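Local coordinates for WYL1 (Ruminococcus sp., PDB 6OAW), which serves as a WYL-domain accessory protein of the Type VI-D CRISPR-Cas system, where it probably modulates the activity of the CRISPR effector, at residues 26-31 and 168-173; 35-40 and 53-58; 224-229 and 295-300; 236-241 and 254-259. All blocks are in the same frame, centred on the assembly; numbering follows the deposited sequence.

Contact 1 of 4, residues 26-31 and 168-173; sequences IPLSPS and VYEDYA
Glu-170 OE2 is gripped by two groups: the backbone N of Ser-29 donates to it at 2.8 Å in an almost straight bond (173°), and Lys-166 adds a salt bridge one turn earlier on the same helix. The amide comes in on the syn side, 21° out of the carboxylate plane. The other oxygen, Glu-170 OE1, accepts a hydrogen bond from Ser-29 OG on its syn lone pair, at 2.6 Å, so one carboxylate clasps one serine by both backbone and side chain. It gets there because the glutamate chain folds at chi2 (-79°), turning its head toward the end of strand 23-28. Ser-29 is itself the N-cap of helix 30-44. Its OG lies between the backbone N and the carbonyl carbon, and there it also accepts from Ala-32 N while donating to Glu-170. Below this polar clasp the packing is greasy: Leu-28 CD2 rests 3.9 Å from Tyr-169 CB, and Ile-26 CD1 meets Tyr-169 CE2 at 3.9 Å, the two side chains crossing at about a right angle. The phenol OH goes on to the carbonyl of Leu-59. Helix 161-172 thus holds the strand-to-helix corner by a fixed carboxylate, and with Lys-166, the N-H and hydroxyl of Ser-29 and the N-terminus of helix 30-44 close by, Glu-170 probably stays ionised.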
loop_
_atom_site.group_PDB
_atom_site.type_symbol
_atom_site.label_atom_id
_atom_site.label_comp_id
_atom_site.label_asym_id
_atom_site.label_seq_id
_atom_site.Cartn_x
_atom_site.Cartn_y
_atom_site.Cartn_z
ATOM N N ILE B 26 -0.102 -10.696 -22.713
ATOM C CA ILE B 26 -0.686 -10.673 -21.348
ATOM C C ILE B 26 -1.479 -9.386 -21.202
ATOM O O ILE B 26 -0.924 -8.302 -21.302
ATOM C CB ILE B 26 0.408 -10.812 -20.282
ATOM C CG1 ILE B 26 1.352 -11.972 -20.603
ATOM C CG2 ILE B 26 -0.222 -10.982 -18.908
ATOM C CD1 ILE B 26 2.694 -11.868 -19.922
ATOM N N PRO B 27 -2.806 -9.469 -20.992
ATOM C CA PRO B 27 -3.628 -8.284 -20.746
ATOM C C PRO B 27 -3.574 -7.869 -19.267
ATOM O O PRO B 27 -4.059 -8.564 -18.423
ATOM C CB PRO B 27 -5.010 -8.745 -21.232
ATOM C CG PRO B 27 -5.041 -10.247 -20.959
ATOM C CD PRO B 27 -3.597 -10.708 -21.001
ATOM N N LEU B 28 -2.921 -6.741 -18.999
ATOM C CA LEU B 28 -2.679 -6.190 -17.642
ATOM C C LEU B 28 -3.545 -4.959 -17.456
ATOM O O LEU B 28 -3.716 -4.214 -18.422
ATOM C CB LEU B 28 -1.202 -5.839 -17.508
ATOM C CG LEU B 28 -0.276 -7.046 -17.496
ATOM C CD1 LEU B 28 1.173 -6.611 -17.321
ATOM C CD2 LEU B 28 -0.699 -7.998 -16.396
ATOM N N SER B 29 -4.099 -4.810 -16.252
ATOM C CA SER B 29 -4.772 -3.573 -15.800
ATOM C C SER B 29 -3.800 -2.425 -16.044
ATOM O O SER B 29 -2.588 -2.606 -15.974
ATOM C CB SER B 29 -5.211 -3.671 -14.372
ATOM O OG SER B 29 -4.107 -3.743 -13.455
ATOM N N PRO B 30 -4.302 -1.233 -16.400
ATOM C CA PRO B 30 -3.448 -0.054 -16.484
ATOM C C PRO B 30 -2.590 0.106 -15.215
ATOM O O PRO B 30 -1.427 0.486 -15.328
ATOM C CB PRO B 30 -4.456 1.090 -16.677
ATOM C CG PRO B 30 -5.671 0.416 -17.347
ATOM C CD PRO B 30 -5.709 -0.969 -16.749
ATOM N N SER B 31 -3.132 -0.228 -14.043
ATOM C CA SER B 31 -2.452 0.052 -12.750
ATOM C C SER B 31 -1.263 -0.893 -12.589
ATOM O O SER B 31 -0.168 -0.422 -12.295
ATOM C CB SER B 31 -3.391 0.074 -11.588
ATOM O OG SER B 31 -4.001 -1.187 -11.350
ATOM N N VAL B 168 -0.002 -13.595 -12.047
ATOM C CA VAL B 168 1.356 -13.366 -11.488
ATOM C C VAL B 168 1.648 -11.851 -11.464
ATOM O O VAL B 168 2.089 -11.367 -10.410
ATOM C CB VAL B 168 2.422 -14.150 -12.266
ATOM C CG1 VAL B 168 3.829 -13.646 -11.971
ATOM C CG2 VAL B 168 2.331 -15.625 -11.973
ATOM N N TYR B 169 1.409 -11.132 -12.566
ATOM C CA TYR B 169 1.887 -9.729 -12.732
ATOM C C TYR B 169 0.920 -8.780 -12.027
ATOM O O TYR B 169 1.412 -7.802 -11.467
ATOM C CB TYR B 169 2.173 -9.407 -14.205
ATOM C CG TYR B 169 3.284 -10.267 -14.748
ATOM C CD1 TYR B 169 4.520 -10.307 -14.123
ATOM C CD2 TYR B 169 3.062 -11.141 -15.792
ATOM C CE1 TYR B 169 5.531 -11.152 -14.555
ATOM C CE2 TYR B 169 4.053 -12.003 -16.232
ATOM C CZ TYR B 169 5.296 -12.011 -15.617
ATOM O OH TYR B 169 6.258 -12.861 -16.093
ATOM N N GLU B 170 -0.385 -9.078 -12.019
ATOM C CA GLU B 170 -1.371 -8.287 -11.234
ATOM C C GLU B 170 -1.023 -8.424 -9.749
ATOM O O GLU B 170 -1.082 -7.403 -9.030
ATOM C CB GLU B 170 -2.822 -8.711 -11.449
ATOM C CG GLU B 170 -3.323 -8.513 -12.855
ATOM C CD GLU B 170 -3.742 -7.119 -13.279
ATOM O OE1 GLU B 170 -3.615 -6.155 -12.479
ATOM O OE2 GLU B 170 -4.188 -6.984 -14.446
ATOM N N ASP B 171 -0.657 -9.612 -9.288
ATOM C CA ASP B 171 -0.284 -9.797 -7.857
ATOM C C ASP B 171 1.042 -9.075 -7.562
ATOM O O ASP B 171 1.134 -8.408 -6.531
ATOM C CB ASP B 171 -0.143 -11.260 -7.462
ATOM C CG ASP B 171 -1.440 -11.946 -7.131
ATOM O OD1 ASP B 171 -2.494 -11.287 -7.230
ATOM O OD2 ASP B 171 -1.371 -13.148 -6.834
ATOM N N TYR B 172 2.034 -9.213 -8.436
ATOM C CA TYR B 172 3.315 -8.477 -8.321
ATOM C C TYR B 172 3.016 -7.001 -8.031
ATOM O O TYR B 172 3.467 -6.474 -7.004
ATOM C CB TYR B 172 4.154 -8.628 -9.589
ATOM C CG TYR B 172 5.366 -7.742 -9.562
ATOM C CD1 TYR B 172 6.490 -8.082 -8.828
ATOM C CD2 TYR B 172 5.342 -6.516 -10.211
ATOM C CE1 TYR B 172 7.596 -7.253 -8.792
ATOM C CE2 TYR B 172 6.434 -5.679 -10.193
ATOM C CZ TYR B 172 7.561 -6.045 -9.478
ATOM O OH TYR B 172 8.614 -5.177 -9.504
ATOM N N ALA B 173 2.173 -6.394 -8.867
ATOM C CA ALA B 173 1.852 -4.949 -8.853
ATOM C C ALA B 173 1.201 -4.503 -7.549
ATOM O O ALA B 173 1.205 -3.272 -7.335
ATOM C CB ALA B 173 0.952 -4.601 -10.003
#

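Contact 2 of 4, residues 35-40 and 53-58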
loop_
_atom_site.group_PDB
_atom_site.type_symbol
_atom_site.label_atom_id
_atom_site.label_comp_id
_atom_site.label_asym_id
_atom_site.label_seq_id
_atom_site.Cartn_x
_atom_site.Cartn_y
_atom_site.Cartn_z
ATOM N N VAL B 35 2.834 0.154 -12.613
ATOM C CA VAL B 35 3.760 -0.304 -11.528
ATOM C C VAL B 35 4.980 -1.012 -12.139
ATOM O O VAL B 35 6.119 -0.703 -11.743
ATOM C CB VAL B 35 3.065 -1.179 -10.475
ATOM C CG1 VAL B 35 4.078 -1.786 -9.502
ATOM C CG2 VAL B 35 2.019 -0.392 -9.697
ATOM N N ILE B 36 4.780 -1.890 -13.106
ATOM C CA ILE B 36 5.886 -2.678 -13.736
ATOM C C ILE B 36 6.833 -1.753 -14.532
ATOM O O ILE B 36 8.029 -1.897 -14.357
ATOM C CB ILE B 36 5.296 -3.815 -14.569
ATOM C CG1 ILE B 36 4.670 -4.865 -13.656
ATOM C CG2 ILE B 36 6.315 -4.432 -15.509
ATOM C CD1 ILE B 36 3.725 -5.785 -14.380
ATOM N N ILE B 37 6.311 -0.847 -15.359
ATOM C CA ILE B 37 7.056 0.230 -16.082
ATOM C C ILE B 37 7.923 1.041 -15.101
ATOM O O ILE B 37 9.133 1.192 -15.364
ATOM C CB ILE B 37 6.056 1.104 -16.889
ATOM C CG1 ILE B 37 5.698 0.418 -18.204
ATOM C CG2 ILE B 37 6.555 2.516 -17.140
ATOM C CD1 ILE B 37 6.861 0.361 -19.180
ATOM N N LYS B 38 7.328 1.567 -14.030
ATOM C CA LYS B 38 8.063 2.331 -12.984
ATOM C C LYS B 38 9.183 1.434 -12.442
ATOM O O LYS B 38 10.363 1.874 -12.478
ATOM C CB LYS B 38 7.145 2.833 -11.858
ATOM C CG LYS B 38 6.094 3.861 -12.264
ATOM N N ASP B 39 8.868 0.213 -11.990
ATOM C CA ASP B 39 9.882 -0.628 -11.306
ATOM C C ASP B 39 11.018 -0.904 -12.302
ATOM O O ASP B 39 12.169 -0.860 -11.890
ATOM C CB ASP B 39 9.335 -1.941 -10.756
ATOM C CG ASP B 39 8.306 -1.795 -9.648
ATOM O OD1 ASP B 39 8.151 -0.678 -9.145
ATOM O OD2 ASP B 39 7.641 -2.826 -9.323
ATOM N N LYS B 40 10.701 -1.163 -13.566
ATOM C CA LYS B 40 11.701 -1.496 -14.609
ATOM C C LYS B 40 12.657 -0.311 -14.803
ATOM O O LYS B 40 13.858 -0.551 -14.898
ATOM C CB LYS B 40 10.990 -1.816 -15.919
ATOM C CG LYS B 40 11.846 -2.384 -17.036
ATOM C CD LYS B 40 11.025 -2.641 -18.275
ATOM C CE LYS B 40 11.854 -2.864 -19.519
ATOM N NZ LYS B 40 12.733 -1.718 -19.838
ATOM N N VAL B 53 17.072 -3.089 -19.904
ATOM C CA VAL B 53 16.602 -4.511 -19.884
ATOM C C VAL B 53 15.285 -4.547 -20.652
ATOM O O VAL B 53 14.504 -3.605 -20.503
ATOM C CB VAL B 53 16.450 -5.063 -18.451
ATOM C CG1 VAL B 53 15.304 -4.422 -17.687
ATOM C CG2 VAL B 53 16.279 -6.571 -18.431
ATOM N N SER B 54 15.063 -5.555 -21.483
ATOM C CA SER B 54 13.774 -5.729 -22.187
ATOM C C SER B 54 12.687 -6.031 -21.153
ATOM O O SER B 54 12.975 -6.550 -20.068
ATOM C CB SER B 54 13.877 -6.817 -23.205
ATOM O OG SER B 54 13.960 -8.090 -22.564
HETATM N N MSE B 55 11.446 -5.686 -21.520
HETATM C CA MSE B 55 10.268 -5.971 -20.726
HETATM C C MSE B 55 10.175 -7.493 -20.478
HETATM O O MSE B 55 9.781 -7.889 -19.383
HETATM C CB MSE B 55 9.027 -5.414 -21.444
HETATM C CG MSE B 55 7.695 -5.746 -20.775
HETATM SE SE MSE B 55 7.667 -5.116 -18.894
HETATM C CE MSE B 55 7.208 -3.226 -19.085
ATOM N N SER B 56 10.500 -8.316 -21.469
ATOM C CA SER B 56 10.433 -9.792 -21.386
ATOM C C SER B 56 11.381 -10.274 -20.277
ATOM O O SER B 56 10.972 -11.094 -19.434
ATOM C CB SER B 56 10.743 -10.442 -22.724
ATOM O OG SER B 56 9.677 -10.245 -23.653
ATOM N N SER B 57 12.611 -9.784 -20.284
ATOM C CA SER B 57 13.656 -10.154 -19.301
ATOM C C SER B 57 13.179 -9.742 -17.902
ATOM O O SER B 57 13.297 -10.545 -16.968
ATOM C CB SER B 57 14.986 -9.522 -19.681
ATOM O OG SER B 57 15.810 -9.324 -18.539
ATOM N N PHE B 58 12.626 -8.539 -17.768
ATOM C CA PHE B 58 12.178 -8.008 -16.466
ATOM C C PHE B 58 11.012 -8.888 -15.964
ATOM O O PHE B 58 11.028 -9.302 -14.798
ATOM C CB PHE B 58 11.870 -6.517 -16.584
ATOM C CG PHE B 58 11.624 -5.862 -15.255
ATOM C CD1 PHE B 58 12.676 -5.584 -14.408
ATOM C CD2 PHE B 58 10.342 -5.574 -14.825
ATOM C CE1 PHE B 58 12.462 -5.028 -13.154
ATOM C CE2 PHE B 58 10.127 -5.009 -13.579
ATOM C CZ PHE B 58 11.192 -4.714 -12.753
#
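Phe-58 and Lys-40 make the heart of this contact. The ring of Phe-58 lies flat beneath the lysine's first atoms: Lys-40 CA sits 3.9 Å from the ring centroid and 15° off the normal, a CH-pi contact, while Lys-40 CG passes 3.9 Å from Phe-58 CG. From there the lysine runs out extended, with CG anti to the backbone N (chi1 -171°), and bends only at chi4 to bring NZ to the carbonyl of Val-53. That bond is 2.7 Å from Lys-40 NZ to Val-53 O, nearly along the C=O axis. Alongside, the selenomethionine Met-55 curls back through chi2 and chi3 to reach the other helix. Its SE meets Ile-36 CG2 at 3.7 Å and its CE meets Ile-37 CD1 at 3.6 Å, crossing both isoleucines at about a right angle. Further out, Glu-44 steadies the lysine: its OE2 pairs with Lys-40 NZ and also accepts from Val-53 N, tying the amine and the incoming loop to one carboxylate. Ser-54 starts the second helix as its N-cap, with Ser-57 N donating to Ser-54 OG at 3.1 Å. Phe-43 and Ile-184 pack against Phe-58 as well, and Tyr-169 and Tyr-172 against Ile-36. Helices 30-44 and 55-71, following strand 23-28, give a strand-helix-helix order consistent with a ribbon-helix-helix unit whose ribbon is completed within the chain by strand 131-136.

Contact 3 of 4, residues 224-229 and 295-300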
loop_
_atom_site.group_PDB
_atom_site.type_symbol
_atom_site.label_atom_id
_atom_site.label_comp_id
_atom_site.label_asym_id
_atom_site.label_seq_id
_atom_site.Cartn_x
_atom_site.Cartn_y
_atom_site.Cartn_z
ATOM N N ILE B 224 30.429 -9.015 5.859
ATOM C CA ILE B 224 29.988 -10.110 6.765
ATOM C C ILE B 224 28.504 -9.876 7.011
ATOM O O ILE B 224 28.149 -9.036 7.834
ATOM C CB ILE B 224 30.808 -10.144 8.070
ATOM C CG1 ILE B 224 32.320 -10.136 7.806
ATOM C CG2 ILE B 224 30.385 -11.356 8.898
ATOM C CD1 ILE B 224 33.166 -9.959 9.045
ATOM N N PRO B 225 27.603 -10.525 6.242
ATOM C CA PRO B 225 26.169 -10.272 6.350
ATOM C C PRO B 225 25.641 -10.571 7.754
ATOM O O PRO B 225 26.127 -11.496 8.358
ATOM C CB PRO B 225 25.537 -11.263 5.361
ATOM C CG PRO B 225 26.654 -11.573 4.390
ATOM C CD PRO B 225 27.910 -11.552 5.236
ATOM N N TYR B 226 24.662 -9.806 8.225
ATOM C CA TYR B 226 23.962 -10.070 9.507
ATOM C C TYR B 226 22.480 -10.375 9.243
ATOM O O TYR B 226 22.014 -11.464 9.548
ATOM C CB TYR B 226 24.157 -8.912 10.485
ATOM C CG TYR B 226 23.629 -9.253 11.848
ATOM C CD1 TYR B 226 24.394 -9.940 12.776
ATOM C CD2 TYR B 226 22.314 -8.974 12.159
ATOM C CE1 TYR B 226 23.869 -10.307 14.006
ATOM C CE2 TYR B 226 21.776 -9.317 13.386
ATOM C CZ TYR B 226 22.554 -9.997 14.303
ATOM O OH TYR B 226 22.007 -10.301 15.501
ATOM N N ARG B 227 21.745 -9.428 8.675
ATOM C CA ARG B 227 20.308 -9.645 8.365
ATOM C C ARG B 227 19.865 -8.622 7.327
ATOM O O ARG B 227 20.372 -7.477 7.367
ATOM C CB ARG B 227 19.461 -9.551 9.636
ATOM C CG ARG B 227 18.038 -10.075 9.468
ATOM C CD ARG B 227 17.134 -9.727 10.651
ATOM N NE ARG B 227 17.613 -10.336 11.889
ATOM C CZ ARG B 227 17.356 -9.888 13.127
ATOM N NH1 ARG B 227 16.599 -8.820 13.331
ATOM N NH2 ARG B 227 17.869 -10.523 14.160
ATOM N N ILE B 228 18.976 -9.035 6.434
ATOM C CA ILE B 228 18.267 -8.140 5.472
ATOM C C ILE B 228 17.029 -7.600 6.197
ATOM O O ILE B 228 16.324 -8.402 6.815
ATOM C CB ILE B 228 17.918 -8.889 4.174
ATOM C CG1 ILE B 228 19.169 -9.418 3.480
ATOM C CG2 ILE B 228 17.105 -8.011 3.232
ATOM C CD1 ILE B 228 18.862 -10.110 2.161
ATOM N N VAL B 229 16.803 -6.284 6.179
ATOM C CA VAL B 229 15.586 -5.687 6.799
ATOM C C VAL B 229 14.999 -4.694 5.816
ATOM O O VAL B 229 15.731 -4.214 4.947
ATOM C CB VAL B 229 15.880 -4.988 8.136
ATOM C CG1 VAL B 229 16.471 -5.943 9.159
ATOM C CG2 VAL B 229 16.766 -3.765 7.922
ATOM N N HIS B 295 21.518 -1.110 16.541
ATOM C CA HIS B 295 21.104 0.280 16.174
ATOM C C HIS B 295 20.639 0.299 14.704
ATOM O O HIS B 295 19.537 0.807 14.444
ATOM C CB HIS B 295 22.222 1.281 16.540
ATOM C CG HIS B 295 21.969 2.715 16.195
ATOM N ND1 HIS B 295 20.722 3.321 16.313
ATOM C CD2 HIS B 295 22.815 3.677 15.753
ATOM C CE1 HIS B 295 20.816 4.588 15.943
ATOM N NE2 HIS B 295 22.098 4.834 15.602
ATOM N N LEU B 296 21.380 -0.327 13.783
ATOM C CA LEU B 296 21.057 -0.365 12.333
ATOM C C LEU B 296 19.808 -1.210 12.046
ATOM O O LEU B 296 19.062 -0.838 11.098
ATOM C CB LEU B 296 22.278 -0.876 11.578
ATOM C CG LEU B 296 23.470 0.067 11.649
ATOM C CD1 LEU B 296 24.706 -0.588 11.075
ATOM C CD2 LEU B 296 23.162 1.364 10.907
ATOM N N LEU B 297 19.571 -2.293 12.806
ATOM C CA LEU B 297 18.332 -3.106 12.643
ATOM C C LEU B 297 17.102 -2.220 12.880
ATOM O O LEU B 297 16.108 -2.415 12.173
ATOM C CB LEU B 297 18.309 -4.286 13.627
ATOM C CG LEU B 297 19.324 -5.413 13.411
ATOM C CD1 LEU B 297 19.022 -6.570 14.377
ATOM C CD2 LEU B 297 19.340 -5.906 11.961
ATOM N N SER B 298 17.133 -1.313 13.857
ATOM C CA SER B 298 15.928 -0.527 14.222
ATOM C C SER B 298 15.825 0.717 13.330
ATOM O O SER B 298 14.677 1.085 13.004
ATOM C CB SER B 298 15.896 -0.198 15.668
ATOM O OG SER B 298 17.165 0.252 16.101
ATOM N N ASP B 299 16.957 1.294 12.894
ATOM C CA ASP B 299 16.960 2.365 11.852
ATOM C C ASP B 299 17.996 2.069 10.763
ATOM O O ASP B 299 19.138 2.499 10.814
ATOM C CB ASP B 299 17.122 3.755 12.472
ATOM C CG ASP B 299 16.711 4.830 11.476
ATOM O OD1 ASP B 299 16.815 4.578 10.247
ATOM O OD2 ASP B 299 16.204 5.872 11.913
ATOM N N PRO B 300 17.649 1.298 9.722
ATOM C CA PRO B 300 18.635 0.923 8.717
ATOM C C PRO B 300 18.935 1.998 7.679
ATOM O O PRO B 300 19.833 1.747 6.903
ATOM C CB PRO B 300 17.992 -0.265 7.992
ATOM C CG PRO B 300 16.503 0.015 8.134
ATOM C CD PRO B 300 16.346 0.654 9.499
#
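Leu-297, near the end of helix 287-298, packs on strand 219-230 where that strand carries a classic beta bulge: Tyr-226 and Arg-227 both face Val-240 of the next strand. The sheet is consistent with the Sm-like barrel of a WYL domain. Apolar contacts come first. The two methyls of Leu-297 divide the work: CD2 meets Val-229 CG1 at 4.0 Å, and CD1 approaches Tyr-226 CE2 at 4.0 Å, its side chain crossing that of the tyrosine at about a right angle. Val-229, with chi1 at -59°, aims its other methyl at the proline just past the helix, CG2 standing 3.7 Å from Pro-300 CB. Leu-297 and Leu-296 also touch Val-240, so the helix end covers two adjacent strands. Polar bonds do not cross between the segments; they finish the helix instead, where His-295 O accepts both Asp-299 N at 3.0 Å and Ser-298 OG, the hydroxyl coming from above the carbonyl plane. Contact with a charged group makes the third kind. Arg-227 bends at chi3 (-62°), which lays its guanidinium face against the leucine, Leu-297 CD1 sitting over that face 3.5 Å from Arg-227 NH1.

Contact 4 of 4, residues 236-241 and 254-259; sequences YNYLVC and ADSYRI
Arg-258 folds back over the strand opposite, touching Tyr-238 and then Tyr-236. From CB, CG runs beside the Tyr-238 ring, 3.8 Å from its CE2. CD touches both tyrosines, 3.7 Å from Tyr-238 CE2 and from Tyr-236 CB. NE starts the stack at 3.6 Å from Tyr-236 CD1, and CZ comes to 3.4 Å from that same carbon. Bends at chi2 (-91°) and chi3 (-55°) lay the guanidinium flat on Tyr-236, planes 13° apart, a cation-pi pair, with NH2 over the ring centre; against Tyr-238 it stands nearly perpendicular. NH1 also lies against the Tyr-236 ring and bonds to Ser-260 OG. Beneath, the strands pair antiparallel: Leu-239 and Tyr-257 form one hydrogen-bonded pair, Cys-241 and Asp-255 the next, and Ile-259 N prolongs the pairing by giving to Asn-237 O at 3.0 Å. On the face that carries Leu-239, Cys-241 SG approaches the edge of the Tyr-257 ring, 3.7 Å from CD1, and Tyr-257 OH finds Glu-245. Strand 237-243 has strand 219-230 as its other neighbour in the sheet; helix 287-298 covers the Val-240 face, helix 177-184 brings Glu-181 against Tyr-236 and Arg-258, and Leu-326 of the second subunit packs on Tyr-236.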
loop_
_atom_site.group_PDB
_atom_site.type_symbol
_atom_site.label_atom_id
_atom_site.label_comp_id
_atom_site.label_asym_id
_atom_site.label_seq_id
_atom_site.Cartn_x
_atom_site.Cartn_y
_atom_site.Cartn_z
ATOM N N TYR B 236 12.375 0.404 1.196
ATOM C CA TYR B 236 13.655 -0.183 0.724
ATOM C C TYR B 236 14.098 -1.333 1.613
ATOM O O TYR B 236 13.740 -1.347 2.797
ATOM C CB TYR B 236 14.727 0.912 0.643
ATOM C CG TYR B 236 14.356 2.008 -0.323
ATOM C CD1 TYR B 236 14.278 1.752 -1.687
ATOM C CD2 TYR B 236 13.969 3.265 0.133
ATOM C CE1 TYR B 236 13.876 2.732 -2.589
ATOM C CE2 TYR B 236 13.561 4.254 -0.754
ATOM C CZ TYR B 236 13.536 3.995 -2.118
ATOM O OH TYR B 236 13.138 4.967 -2.995
ATOM N N ASN B 237 14.838 -2.278 1.027
ATOM C CA ASN B 237 15.532 -3.367 1.742
ATOM C C ASN B 237 17.004 -2.994 1.933
ATOM O O ASN B 237 17.637 -2.493 0.992
ATOM C CB ASN B 237 15.388 -4.703 1.022
ATOM C CG ASN B 237 13.938 -5.081 0.842
ATOM O OD1 ASN B 237 13.297 -5.564 1.779
ATOM N ND2 ASN B 237 13.408 -4.802 -0.339
ATOM N N TYR B 238 17.537 -3.297 3.117
ATOM C CA TYR B 238 18.941 -3.037 3.522
ATOM C C TYR B 238 19.576 -4.353 3.980
ATOM O O TYR B 238 18.944 -5.123 4.713
ATOM C CB TYR B 238 18.981 -1.991 4.637
ATOM C CG TYR B 238 18.450 -0.633 4.267
ATOM C CD1 TYR B 238 17.087 -0.394 4.307
ATOM C CD2 TYR B 238 19.282 0.393 3.838
ATOM C CE1 TYR B 238 16.558 0.835 3.961
ATOM C CE2 TYR B 238 18.768 1.645 3.513
ATOM C CZ TYR B 238 17.396 1.863 3.552
ATOM O OH TYR B 238 16.800 3.056 3.246
ATOM N N LEU B 239 20.821 -4.602 3.592
ATOM C CA LEU B 239 21.672 -5.614 4.260
ATOM C C LEU B 239 22.377 -4.938 5.433
ATOM O O LEU B 239 23.263 -4.102 5.192
ATOM C CB LEU B 239 22.699 -6.189 3.288
ATOM C CG LEU B 239 23.694 -7.141 3.937
ATOM C CD1 LEU B 239 22.982 -8.288 4.633
ATOM C CD2 LEU B 239 24.666 -7.685 2.907
ATOM N N VAL B 240 21.973 -5.259 6.656
ATOM C CA VAL B 240 22.751 -4.887 7.864
ATOM C C VAL B 240 23.888 -5.894 7.995
ATOM O O VAL B 240 23.639 -7.086 7.883
ATOM C CB VAL B 240 21.881 -4.803 9.130
ATOM C CG1 VAL B 240 22.724 -4.438 10.339
ATOM C CG2 VAL B 240 20.753 -3.800 8.969
ATOM N N CYS B 241 25.118 -5.419 8.143
ATOM C CA CYS B 241 26.330 -6.274 8.030
ATOM C C CYS B 241 27.528 -5.607 8.704
ATOM O O CYS B 241 27.391 -4.468 9.139
ATOM C CB CYS B 241 26.646 -6.516 6.562
ATOM S SG CYS B 241 26.994 -4.980 5.675
ATOM N N ALA B 254 30.242 -2.214 11.427
ATOM C CA ALA B 254 28.793 -2.336 11.179
ATOM C C ALA B 254 28.371 -1.297 10.135
ATOM O O ALA B 254 28.856 -0.153 10.184
ATOM C CB ALA B 254 28.024 -2.146 12.453
ATOM N N ASP B 255 27.498 -1.689 9.214
ATOM C CA ASP B 255 26.911 -0.760 8.221
ATOM C C ASP B 255 25.595 -1.336 7.704
ATOM O O ASP B 255 25.239 -2.504 8.061
ATOM C CB ASP B 255 27.913 -0.472 7.106
ATOM C CG ASP B 255 27.856 0.947 6.590
ATOM O OD1 ASP B 255 26.742 1.522 6.551
ATOM O OD2 ASP B 255 28.930 1.478 6.240
ATOM N N SER B 256 24.896 -0.510 6.918
ATOM C CA SER B 256 23.624 -0.845 6.242
ATOM C C SER B 256 23.679 -0.433 4.767
ATOM O O SER B 256 23.688 0.809 4.485
ATOM C CB SER B 256 22.487 -0.192 7.007
ATOM O OG SER B 256 21.224 -0.458 6.406
ATOM N N TYR B 257 23.659 -1.422 3.858
ATOM C CA TYR B 257 23.676 -1.247 2.390
ATOM C C TYR B 257 22.289 -1.526 1.795
ATOM O O TYR B 257 21.752 -2.621 2.011
ATOM C CB TYR B 257 24.693 -2.192 1.742
ATOM C CG TYR B 257 26.123 -1.853 2.023
ATOM C CD1 TYR B 257 26.733 -2.246 3.199
ATOM C CD2 TYR B 257 26.842 -1.048 1.151
ATOM C CE1 TYR B 257 28.056 -1.915 3.469
ATOM C CE2 TYR B 257 28.156 -0.699 1.407
ATOM C CZ TYR B 257 28.758 -1.134 2.568
ATOM O OH TYR B 257 30.032 -0.767 2.823
ATOM N N ARG B 258 21.754 -0.599 1.003
ATOM C CA ARG B 258 20.584 -0.883 0.119
ATOM C C ARG B 258 20.912 -2.131 -0.711
ATOM O O ARG B 258 21.990 -2.148 -1.350
ATOM C CB ARG B 258 20.323 0.303 -0.818
ATOM C CG ARG B 258 19.759 1.538 -0.127
ATOM C CD ARG B 258 18.246 1.541 -0.121
ATOM N NE ARG B 258 17.848 1.403 -1.511
ATOM C CZ ARG B 258 17.551 2.377 -2.348
ATOM N NH1 ARG B 258 17.260 2.076 -3.605
ATOM N NH2 ARG B 258 17.471 3.624 -1.931
ATOM N N ILE B 259 20.059 -3.152 -0.718
ATOM C CA ILE B 259 20.367 -4.359 -1.530
ATOM C C ILE B 259 20.418 -3.977 -3.013
ATOM O O ILE B 259 21.127 -4.680 -3.778
ATOM C CB ILE B 259 19.421 -5.540 -1.268
ATOM C CG1 ILE B 259 18.032 -5.318 -1.857
ATOM C CG2 ILE B 259 19.384 -5.896 0.214
ATOM C CD1 ILE B 259 17.133 -6.520 -1.692
#

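Overall arrangement
The four contacts form two groups. Contacts 1 and 2, centres 12 Å apart, share helix 30-44 and build one unit of helices and a strand: Tyr-172 OH lies 2.6 Å from Asp-39 OD2, probably a hydrogen bond. Contacts 3 and 4, centres only 6 Å apart, reach the same sheet, joined by Val-229 O to Tyr-238 N and by Pro-300 O to Ser-256 OG, each about 2.7 Å and probably bonded. Between the groups nothing touches; contact 1 and contact 3 lie about 32 Å apart, centre to centre, on opposite sides of the chain's centre, while contacts 2 and 4 come within about 9 Å at their nearest atoms.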